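Local coordinates for beta-galacturonidase (Eisenbergiella tayi, PDB 6NCW), which hydrolyses beta-galacturonides as a family 2 glycoside hydrolase, and may also act on beta-glucuronides, at residues V330-H335 and T362-H367; D441-L446 and F499-C504; G473-A478 and W482-Q487. All coordinates share one frame; numbering follows the deposited sequence.

Interaction 1: residues V330-H335 and T362-H367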
loop_
_atom_site.group_PDB
_atom_site.type_symbol
_atom_site.label_atom_id
_atom_site.label_comp_id
_atom_site.label_asym_id
_atom_site.label_seq_id
_atom_site.Cartn_x
_atom_site.Cartn_y
_atom_site.Cartn_z
ATOM N N VAL A 330 -19.454 1.739 -29.431
ATOM C CA VAL A 330 -18.036 1.473 -29.587
ATOM C C VAL A 330 -17.466 2.383 -30.669
ATOM O O VAL A 330 -17.991 2.454 -31.784
ATOM C CB VAL A 330 -17.766 -0.012 -29.910
ATOM C CG1 VAL A 330 -16.287 -0.231 -30.205
ATOM C CG2 VAL A 330 -18.179 -0.879 -28.738
ATOM N N TRP A 331 -16.414 3.102 -30.314
ATOM C CA TRP A 331 -15.449 3.645 -31.257
ATOM C C TRP A 331 -14.347 2.599 -31.396
ATOM O O TRP A 331 -13.681 2.276 -30.408
ATOM C CB TRP A 331 -14.912 4.981 -30.717
ATOM C CG TRP A 331 -13.638 5.540 -31.329
ATOM C CD1 TRP A 331 -12.450 4.878 -31.533
ATOM C CD2 TRP A 331 -13.413 6.889 -31.740
ATOM N NE1 TRP A 331 -11.516 5.731 -32.077
ATOM C CE2 TRP A 331 -12.085 6.969 -32.220
ATOM C CE3 TRP A 331 -14.201 8.047 -31.745
ATOM C CZ2 TRP A 331 -11.532 8.160 -32.699
ATOM C CZ3 TRP A 331 -13.649 9.226 -32.249
ATOM C CH2 TRP A 331 -12.322 9.275 -32.697
ATOM N N GLU A 332 -14.174 2.034 -32.594
ATOM C CA GLU A 332 -13.070 1.119 -32.841
ATOM C C GLU A 332 -12.084 1.772 -33.803
ATOM O O GLU A 332 -12.492 2.419 -34.769
ATOM C CB GLU A 332 -13.552 -0.235 -33.385
ATOM C CG GLU A 332 -12.417 -1.245 -33.537
ATOM C CD GLU A 332 -12.860 -2.701 -33.749
ATOM O OE1 GLU A 332 -12.559 -3.550 -32.874
ATOM O OE2 GLU A 332 -13.486 -3.012 -34.793
ATOM N N GLU A 333 -10.785 1.640 -33.525
ATOM C CA GLU A 333 -9.770 2.255 -34.376
ATOM C C GLU A 333 -8.722 1.231 -34.806
ATOM O O GLU A 333 -8.583 0.170 -34.197
ATOM C CB GLU A 333 -9.089 3.452 -33.679
ATOM C CG GLU A 333 -8.414 3.158 -32.328
ATOM C CD GLU A 333 -8.001 4.451 -31.624
ATOM O OE1 GLU A 333 -7.004 4.444 -30.859
ATOM O OE2 GLU A 333 -8.695 5.479 -31.837
ATOM N N ASN A 334 -7.992 1.556 -35.880
ATOM C CA ASN A 334 -6.898 0.705 -36.318
ATOM C C ASN A 334 -5.725 0.814 -35.340
ATOM O O ASN A 334 -5.701 1.666 -34.447
ATOM C CB ASN A 334 -6.465 1.041 -37.755
ATOM C CG ASN A 334 -5.735 2.386 -37.900
ATOM O OD1 ASN A 334 -5.876 3.310 -37.094
ATOM N ND2 ASN A 334 -4.959 2.496 -38.967
ATOM N N HIS A 335 -4.764 -0.092 -35.490
ATOM C CA HIS A 335 -3.680 -0.189 -34.519
ATOM C C HIS A 335 -2.606 0.842 -34.851
ATOM O O HIS A 335 -1.812 0.646 -35.773
ATOM C CB HIS A 335 -3.091 -1.591 -34.487
ATOM C CG HIS A 335 -1.906 -1.697 -33.583
ATOM N ND1 HIS A 335 -0.918 -2.642 -33.749
ATOM C CD2 HIS A 335 -1.539 -0.954 -32.512
ATOM C CE1 HIS A 335 0.002 -2.486 -32.806
ATOM N NE2 HIS A 335 -0.354 -1.466 -32.042
ATOM N N THR A 362 -13.576 -5.906 -42.384
ATOM C CA THR A 362 -14.152 -7.133 -42.933
ATOM C C THR A 362 -14.689 -8.026 -41.816
ATOM O O THR A 362 -15.776 -8.593 -41.937
ATOM C CB THR A 362 -13.113 -7.875 -43.778
ATOM O OG1 THR A 362 -12.623 -6.994 -44.797
ATOM C CG2 THR A 362 -13.726 -9.109 -44.446
ATOM N N ALA A 363 -13.972 -8.110 -40.694
ATOM C CA ALA A 363 -14.376 -9.010 -39.622
ATOM C C ALA A 363 -15.506 -8.430 -38.777
ATOM O O ALA A 363 -16.392 -9.174 -38.339
ATOM C CB ALA A 363 -13.166 -9.334 -38.740
ATOM N N HIS A 364 -15.502 -7.111 -38.558
ATOM C CA HIS A 364 -16.344 -6.446 -37.566
ATOM C C HIS A 364 -17.510 -5.685 -38.171
ATOM O O HIS A 364 -18.257 -5.037 -37.430
ATOM C CB HIS A 364 -15.506 -5.470 -36.723
ATOM C CG HIS A 364 -14.432 -6.135 -35.922
ATOM N ND1 HIS A 364 -13.542 -5.431 -35.138
ATOM C CD2 HIS A 364 -14.103 -7.445 -35.786
ATOM C CE1 HIS A 364 -12.711 -6.278 -34.551
ATOM N NE2 HIS A 364 -13.029 -7.507 -34.927
ATOM N N TYR A 365 -17.704 -5.775 -39.490
ATOM C CA TYR A 365 -18.699 -4.955 -40.188
ATOM C C TYR A 365 -20.068 -4.993 -39.523
ATOM O O TYR A 365 -20.793 -3.989 -39.519
ATOM C CB TYR A 365 -18.831 -5.430 -41.641
ATOM C CG TYR A 365 -19.688 -4.509 -42.475
ATOM C CD1 TYR A 365 -19.112 -3.474 -43.221
ATOM C CD2 TYR A 365 -21.071 -4.643 -42.490
ATOM C CE1 TYR A 365 -19.903 -2.608 -43.982
ATOM C CE2 TYR A 365 -21.867 -3.788 -43.237
ATOM C CZ TYR A 365 -21.282 -2.772 -43.984
ATOM O OH TYR A 365 -22.086 -1.924 -44.728
ATOM N N ASN A 366 -20.457 -6.147 -38.987
ATOM C CA ASN A 366 -21.842 -6.353 -38.586
ATOM C C ASN A 366 -22.171 -5.870 -37.185
ATOM O O ASN A 366 -23.351 -5.887 -36.823
ATOM C CB ASN A 366 -22.206 -7.842 -38.686
ATOM C CG ASN A 366 -22.236 -8.334 -40.123
ATOM O OD1 ASN A 366 -22.713 -7.632 -41.008
ATOM N ND2 ASN A 366 -21.707 -9.530 -40.360
ATOM N N HIS A 367 -21.179 -5.488 -36.381
ATOM C CA HIS A 367 -21.431 -5.182 -34.968
ATOM C C HIS A 367 -22.234 -3.899 -34.838
ATOM O O HIS A 367 -21.715 -2.827 -35.169
ATOM C CB HIS A 367 -20.113 -5.066 -34.185
ATOM C CG HIS A 367 -19.459 -6.387 -33.912
ATOM N ND1 HIS A 367 -19.845 -7.212 -32.873
ATOM C CD2 HIS A 367 -18.468 -7.041 -34.560
ATOM C CE1 HIS A 367 -19.118 -8.316 -32.896
ATOM N NE2 HIS A 367 -18.275 -8.236 -33.910
#

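Interaction 2: residues D441-L446 and F499-C504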
loop_
_atom_site.group_PDB
_atom_site.type_symbol
_atom_site.label_atom_id
_atom_site.label_comp_id
_atom_site.label_asym_id
_atom_site.label_seq_id
_atom_site.Cartn_x
_atom_site.Cartn_y
_atom_site.Cartn_z
ATOM N N ASP A 441 -11.133 27.182 -20.501
ATOM C CA ASP A 441 -10.406 28.099 -21.380
ATOM C C ASP A 441 -9.671 27.343 -22.473
ATOM O O ASP A 441 -9.688 27.747 -23.638
ATOM C CB ASP A 441 -9.408 28.939 -20.577
ATOM C CG ASP A 441 -10.078 29.766 -19.484
ATOM O OD1 ASP A 441 -11.323 29.809 -19.465
ATOM O OD2 ASP A 441 -9.354 30.366 -18.652
ATOM N N TYR A 442 -9.006 26.254 -22.104
ATOM C CA TYR A 442 -8.291 25.440 -23.076
ATOM C C TYR A 442 -9.253 24.883 -24.117
ATOM O O TYR A 442 -9.004 24.957 -25.325
ATOM C CB TYR A 442 -7.566 24.318 -22.331
ATOM C CG TYR A 442 -6.500 23.618 -23.109
ATOM C CD1 TYR A 442 -6.726 22.364 -23.660
ATOM C CD2 TYR A 442 -5.248 24.198 -23.272
ATOM C CE1 TYR A 442 -5.733 21.696 -24.362
ATOM C CE2 TYR A 442 -4.247 23.545 -23.985
ATOM C CZ TYR A 442 -4.494 22.300 -24.518
ATOM O OH TYR A 442 -3.503 21.658 -25.220
ATOM N N LEU A 443 -10.381 24.346 -23.654
ATOM C CA LEU A 443 -11.357 23.741 -24.543
ATOM C C LEU A 443 -11.977 24.782 -25.471
ATOM O O LEU A 443 -12.177 24.519 -26.665
ATOM C CB LEU A 443 -12.420 23.033 -23.702
ATOM C CG LEU A 443 -13.521 22.266 -24.403
ATOM C CD1 LEU A 443 -12.924 21.341 -25.474
ATOM C CD2 LEU A 443 -14.295 21.482 -23.366
ATOM N N ASP A 444 -12.276 25.974 -24.943
ATOM C CA ASP A 444 -12.846 27.035 -25.772
ATOM C C ASP A 444 -11.857 27.525 -26.820
ATOM O O ASP A 444 -12.230 27.748 -27.978
ATOM C CB ASP A 444 -13.311 28.194 -24.886
ATOM C CG ASP A 444 -14.559 27.838 -24.079
ATOM O OD1 ASP A 444 -15.159 26.765 -24.351
ATOM O OD2 ASP A 444 -14.934 28.618 -23.176
ATOM N N GLU A 445 -10.595 27.691 -26.441
ATOM C CA GLU A 445 -9.587 28.114 -27.407
ATOM C C GLU A 445 -9.443 27.096 -28.537
ATOM O O GLU A 445 -9.365 27.473 -29.713
ATOM C CB GLU A 445 -8.252 28.332 -26.702
ATOM C CG GLU A 445 -7.091 28.358 -27.668
ATOM C CD GLU A 445 -5.746 28.588 -26.999
ATOM O OE1 GLU A 445 -4.711 28.385 -27.671
ATOM O OE2 GLU A 445 -5.718 28.991 -25.818
ATOM N N LEU A 446 -9.419 25.800 -28.201
ATOM C CA LEU A 446 -9.355 24.755 -29.226
ATOM C C LEU A 446 -10.614 24.739 -30.088
ATOM O O LEU A 446 -10.535 24.650 -31.320
ATOM C CB LEU A 446 -9.145 23.390 -28.574
ATOM C CG LEU A 446 -9.226 22.173 -29.519
ATOM C CD1 LEU A 446 -8.173 22.218 -30.640
ATOM C CD2 LEU A 446 -9.115 20.867 -28.718
ATOM N N PHE A 499 -18.983 18.644 -20.830
ATOM C CA PHE A 499 -20.432 18.535 -20.939
ATOM C C PHE A 499 -21.141 19.883 -21.043
ATOM O O PHE A 499 -22.326 19.906 -21.383
ATOM C CB PHE A 499 -20.974 17.736 -19.752
ATOM C CG PHE A 499 -20.706 16.264 -19.859
ATOM C CD1 PHE A 499 -21.023 15.576 -21.025
ATOM C CD2 PHE A 499 -20.105 15.577 -18.826
ATOM C CE1 PHE A 499 -20.761 14.209 -21.152
ATOM C CE2 PHE A 499 -19.834 14.201 -18.942
ATOM C CZ PHE A 499 -20.179 13.519 -20.108
ATOM N N SER A 500 -20.464 21.000 -20.781
ATOM C CA SER A 500 -21.053 22.316 -20.985
ATOM C C SER A 500 -20.496 23.032 -22.212
ATOM O O SER A 500 -20.886 24.173 -22.475
ATOM C CB SER A 500 -20.868 23.176 -19.731
ATOM O OG SER A 500 -19.503 23.422 -19.475
ATOM N N ARG A 501 -19.619 22.389 -22.984
ATOM C CA ARG A 501 -19.084 22.964 -24.214
ATOM C C ARG A 501 -20.105 22.771 -25.341
ATOM O O ARG A 501 -20.289 21.657 -25.846
ATOM C CB ARG A 501 -17.743 22.308 -24.536
ATOM C CG ARG A 501 -17.064 22.748 -25.821
ATOM C CD ARG A 501 -16.802 24.255 -25.857
ATOM N NE ARG A 501 -17.789 24.915 -26.702
ATOM C CZ ARG A 501 -17.801 26.213 -26.984
ATOM N NH1 ARG A 501 -16.867 27.021 -26.489
ATOM N NH2 ARG A 501 -18.753 26.698 -27.772
ATOM N N GLU A 502 -20.792 23.848 -25.720
ATOM C CA GLU A 502 -21.739 23.779 -26.828
ATOM C C GLU A 502 -21.022 23.389 -28.104
ATOM O O GLU A 502 -19.972 23.951 -28.433
ATOM C CB GLU A 502 -22.440 25.129 -27.030
ATOM C CG GLU A 502 -23.828 25.205 -26.408
ATOM C CD GLU A 502 -24.393 26.626 -26.426
ATOM O OE1 GLU A 502 -24.229 27.326 -27.460
ATOM O OE2 GLU A 502 -24.982 27.047 -25.398
ATOM N N GLY A 503 -21.609 22.445 -28.831
ATOM C CA GLY A 503 -21.005 21.880 -30.018
ATOM C C GLY A 503 -20.215 20.607 -29.777
ATOM O O GLY A 503 -19.709 20.020 -30.736
ATOM N N CYS A 504 -20.096 20.162 -28.534
ATOM C CA CYS A 504 -19.347 18.960 -28.206
ATOM C C CYS A 504 -20.326 17.830 -27.927
ATOM O O CYS A 504 -21.210 17.971 -27.083
ATOM C CB CYS A 504 -18.433 19.199 -26.994
ATOM S SG CYS A 504 -17.520 17.725 -26.400
#

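Interaction 3: residues G473-A478 and W482-Q487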
loop_
_atom_site.group_PDB
_atom_site.type_symbol
_atom_site.label_atom_id
_atom_site.label_comp_id
_atom_site.label_asym_id
_atom_site.label_seq_id
_atom_site.Cartn_x
_atom_site.Cartn_y
_atom_site.Cartn_z
ATOM N N GLY A 473 -3.818 4.433 -3.797
ATOM C CA GLY A 473 -3.297 4.359 -2.465
ATOM C C GLY A 473 -2.449 5.554 -2.047
ATOM O O GLY A 473 -2.246 5.748 -0.850
ATOM N N TYR A 474 -1.936 6.346 -2.986
ATOM C CA TYR A 474 -1.199 7.546 -2.610
ATOM C C TYR A 474 -2.187 8.684 -2.372
ATOM O O TYR A 474 -2.828 9.168 -3.314
ATOM C CB TYR A 474 -0.174 7.952 -3.664
ATOM C CG TYR A 474 0.695 9.058 -3.108
ATOM C CD1 TYR A 474 1.438 8.830 -1.966
ATOM C CD2 TYR A 474 0.730 10.331 -3.685
ATOM C CE1 TYR A 474 2.214 9.806 -1.417
ATOM C CE2 TYR A 474 1.504 11.334 -3.131
ATOM C CZ TYR A 474 2.260 11.055 -2.003
ATOM O OH TYR A 474 3.043 12.013 -1.412
ATOM N N ARG A 475 -2.299 9.118 -1.117
ATOM C CA ARG A 475 -3.240 10.157 -0.721
ATOM C C ARG A 475 -2.543 11.143 0.204
ATOM O O ARG A 475 -1.751 10.734 1.057
ATOM C CB ARG A 475 -4.458 9.546 -0.015
ATOM C CG ARG A 475 -5.249 8.588 -0.912
ATOM C CD ARG A 475 -5.694 7.363 -0.119
ATOM N NE ARG A 475 -6.511 7.715 1.029
ATOM C CZ ARG A 475 -6.881 6.851 1.966
ATOM N NH1 ARG A 475 -6.474 5.587 1.892
ATOM N NH2 ARG A 475 -7.647 7.257 2.976
ATOM N N THR A 476 -2.843 12.438 0.033
ATOM C CA THR A 476 -2.119 13.524 0.737
ATOM C C THR A 476 -3.093 14.649 1.015
ATOM O O THR A 476 -3.753 15.107 0.068
ATOM C CB THR A 476 -0.969 14.141 -0.075
ATOM O OG1 THR A 476 -0.272 13.162 -0.854
ATOM C CG2 THR A 476 -0.028 14.867 0.856
ATOM N N PRO A 477 -3.117 15.191 2.238
ATOM C CA PRO A 477 -3.769 16.493 2.446
ATOM C C PRO A 477 -3.302 17.569 1.470
ATOM O O PRO A 477 -4.058 18.501 1.183
ATOM C CB PRO A 477 -3.387 16.851 3.892
ATOM C CG PRO A 477 -3.145 15.543 4.561
ATOM C CD PRO A 477 -2.543 14.652 3.485
ATOM N N ALA A 478 -2.076 17.484 0.951
ATOM C CA ALA A 478 -1.627 18.521 0.025
ATOM C C ALA A 478 -2.239 18.389 -1.371
ATOM O O ALA A 478 -2.096 19.312 -2.183
ATOM C CB ALA A 478 -0.099 18.520 -0.064
ATOM N N TRP A 482 -0.441 13.107 -8.712
ATOM C CA TRP A 482 -0.331 11.660 -8.505
ATOM C C TRP A 482 -1.142 11.176 -7.301
ATOM O O TRP A 482 -1.349 9.974 -7.171
ATOM C CB TRP A 482 1.123 11.159 -8.380
ATOM C CG TRP A 482 1.971 11.442 -9.632
ATOM C CD1 TRP A 482 3.022 12.319 -9.739
ATOM C CD2 TRP A 482 1.828 10.833 -10.929
ATOM N NE1 TRP A 482 3.538 12.298 -11.028
ATOM C CE2 TRP A 482 2.822 11.391 -11.771
ATOM C CE3 TRP A 482 0.945 9.882 -11.466
ATOM C CZ2 TRP A 482 2.956 11.022 -13.111
ATOM C CZ3 TRP A 482 1.093 9.513 -12.793
ATOM C CH2 TRP A 482 2.078 10.089 -13.606
ATOM N N SER A 483 -1.603 12.071 -6.411
ATOM C CA SER A 483 -2.515 11.659 -5.352
ATOM C C SER A 483 -3.924 11.450 -5.901
ATOM O O SER A 483 -4.337 12.072 -6.884
ATOM C CB SER A 483 -2.566 12.692 -4.212
ATOM O OG SER A 483 -3.245 13.887 -4.595
ATOM N N GLU A 484 -4.669 10.567 -5.234
ATOM C CA GLU A 484 -6.050 10.324 -5.614
ATOM C C GLU A 484 -6.915 11.558 -5.414
ATOM O O GLU A 484 -7.869 11.769 -6.172
ATOM C CB GLU A 484 -6.612 9.143 -4.812
ATOM C CG GLU A 484 -6.019 7.783 -5.202
ATOM C CD GLU A 484 -6.746 6.619 -4.546
ATOM O OE1 GLU A 484 -7.951 6.437 -4.847
ATOM O OE2 GLU A 484 -6.115 5.892 -3.726
ATOM N N GLU A 485 -6.631 12.362 -4.383
ATOM C CA GLU A 485 -7.399 13.592 -4.181
ATOM C C GLU A 485 -7.244 14.533 -5.357
ATOM O O GLU A 485 -8.227 15.097 -5.844
ATOM C CB GLU A 485 -6.970 14.294 -2.901
ATOM C CG GLU A 485 -7.310 13.515 -1.667
ATOM C CD GLU A 485 -6.116 12.710 -1.150
ATOM O OE1 GLU A 485 -5.127 12.526 -1.903
ATOM O OE2 GLU A 485 -6.181 12.266 0.015
ATOM N N TYR A 486 -6.018 14.724 -5.838
ATOM C CA TYR A 486 -5.882 15.616 -6.976
ATOM C C TYR A 486 -6.650 15.075 -8.176
ATOM O O TYR A 486 -7.253 15.845 -8.930
ATOM C CB TYR A 486 -4.423 15.844 -7.353
ATOM C CG TYR A 486 -4.345 16.839 -8.486
ATOM C CD1 TYR A 486 -4.302 16.419 -9.815
ATOM C CD2 TYR A 486 -4.398 18.203 -8.227
ATOM C CE1 TYR A 486 -4.259 17.340 -10.863
ATOM C CE2 TYR A 486 -4.349 19.123 -9.253
ATOM C CZ TYR A 486 -4.280 18.688 -10.576
ATOM O OH TYR A 486 -4.251 19.619 -11.595
ATOM N N GLN A 487 -6.622 13.754 -8.386
ATOM C CA GLN A 487 -7.315 13.204 -9.544
ATOM C C GLN A 487 -8.811 13.469 -9.449
ATOM O O GLN A 487 -9.476 13.680 -10.469
ATOM C CB GLN A 487 -7.058 11.705 -9.684
ATOM C CG GLN A 487 -7.706 11.119 -10.940
ATOM C CD GLN A 487 -7.691 9.593 -10.975
ATOM O OE1 GLN A 487 -8.047 8.922 -9.984
ATOM N NE2 GLN A 487 -7.284 9.034 -12.114
HETATM O O HOH W 1 -7.773 10.434 1.091
#

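Interaction 1: residues V330-H335 and T362-H367
The imidazole of His364 and the carboxylate of Glu332 meet edge on, their planes only 27° apart, with OE2 of Glu332 lying close to the ring plane beside ND1. His364 ND1 donates to Glu332 OE2 along an almost straight line, although the modelled separation of 2.4 Å is very short and its exact value doubtful. An extended glutamate chain with CG anti to the backbone N (chi1 -175°) spans the gap from strand 329-333 to His364 on helix 349-364. Leu320 of helix 317-326 and Ile370 of the next strand also pack against His364. Strands 329-333 and 370-374 are parallel, with helix 349-364 in the connection between them, so the pair spans a beta-alpha-beta crossover of the TIM barrel. Side chains alternate along the strand: Glu332 turns to the helix, whereas its neighbour Glu333 bonds to His312, a galacturonate-binding residue. Glu332 OE1 has a second donor in the backbone N of Asn315. Two donors from different parts of the fold thus serve one buried carboxylate, which probably stabilises its negative charge and may in turn raise the proton affinity of the imidazole.

Interaction 2: residues D441-L446 and F499-C504
Arg501 lies against Leu443 and Asp444 of helix 439-453, and its side chain illustrates how one arginine can serve an apolar and a charged partner in succession. At the start, CB of Arg501 rests on the CD2 methyl of Leu443 at 3.7 Å. The next carbon, CG, comes within 3.8 Å of Leu443 CG, so the arginine stem is laid over the leucine branch, which also packs on Phe461 and Ile463 of barrel strand 461-466. With CG anti to the backbone N and bends at chi2 (58°) and chi3, the chain then bends toward Asp444. CD passes 3.4 Å from OD1 of Asp444, and beyond it the guanidinium divides its nitrogens between two acceptors. NE and NH2 reach back side-on to a single atom, the carbonyl O of Glu502, at 2.9 and 3.1 Å respectively. NH1 forms the salt bridge across the contact, 2.7 Å from Asp444 OD1. The oxygen sits near the guanidinium plane, yet the arginine approaches from above the carboxylate, the two planes standing 83° apart; this is a single-point bridge. Tyr447 and Gln448, further along the same helix, also touch the arginine.

Glu502 O belongs to the type II turn from Arg501 to Cys504, with Gly503 at its third position and Cys504 N bonded to Arg501 O. That turn leads from helix 484-500 into strand 504-509 of the TIM barrel. The double grip on Glu502 O limits the rotation of the guanidinium and probably helps hold NH1 toward the aspartate, while the charge pair ties the turn to helix 439-453.

Interaction 3: residues G473-A478 and W482-Q487
OE2 of Glu484 accepts from the backbone N of Gly473 at 2.7 Å, the donor arriving from above the carboxylate plane; the same oxygen is also gripped from outside the chain, by NH1 of Arg475 of a neighbouring subunit. The setting is the N-terminus of helix 484-500, a helix of the TIM barrel, where the loop before it folds back over the first turn. Ser483 is the N-cap; its OG accepts from Tyr486 N and also bonds to Val480 O. Glu484 N lies almost in line with the C=O of Tyr474, 3.0 Å from its O, and the same oxygen receives a CA-H...O contact from Ser483. One residue on, Glu485 OE1 takes the N-H of Thr476 at 3.0 Å on its syn side, though 31° out of the carboxylate plane, the side chain being bent at chi2 (98°) to turn it back to the loop. Arg475 NH2 in turn bridges to Glu484 of that neighbouring subunit, and Tyr474 OH bonds to Arg516 of another neighbouring subunit. Between the segments, a water accepts from Arg475 NE at 3.0 Å and donates to Glu485 OE2 at 2.7 Å.

All three contacts belong to the TIM barrel part of the chain, spread from its interior to the oligomer interface. Interaction 1 comes first in sequence and lies near the centre of the chain; the centres of interactions 2 and 3 are about 28 Å and 37 Å from it. Interactions 2 and 3, with centres about 27 Å apart, share helix 484-500: interaction 3 sits at its start, interaction 2 lies just beyond its other end, and interaction 3 is nested within the loop that interaction 2 closes. The helix thus runs between a contact beside neighbouring subunits and one in the turn leading to the last barrel strand.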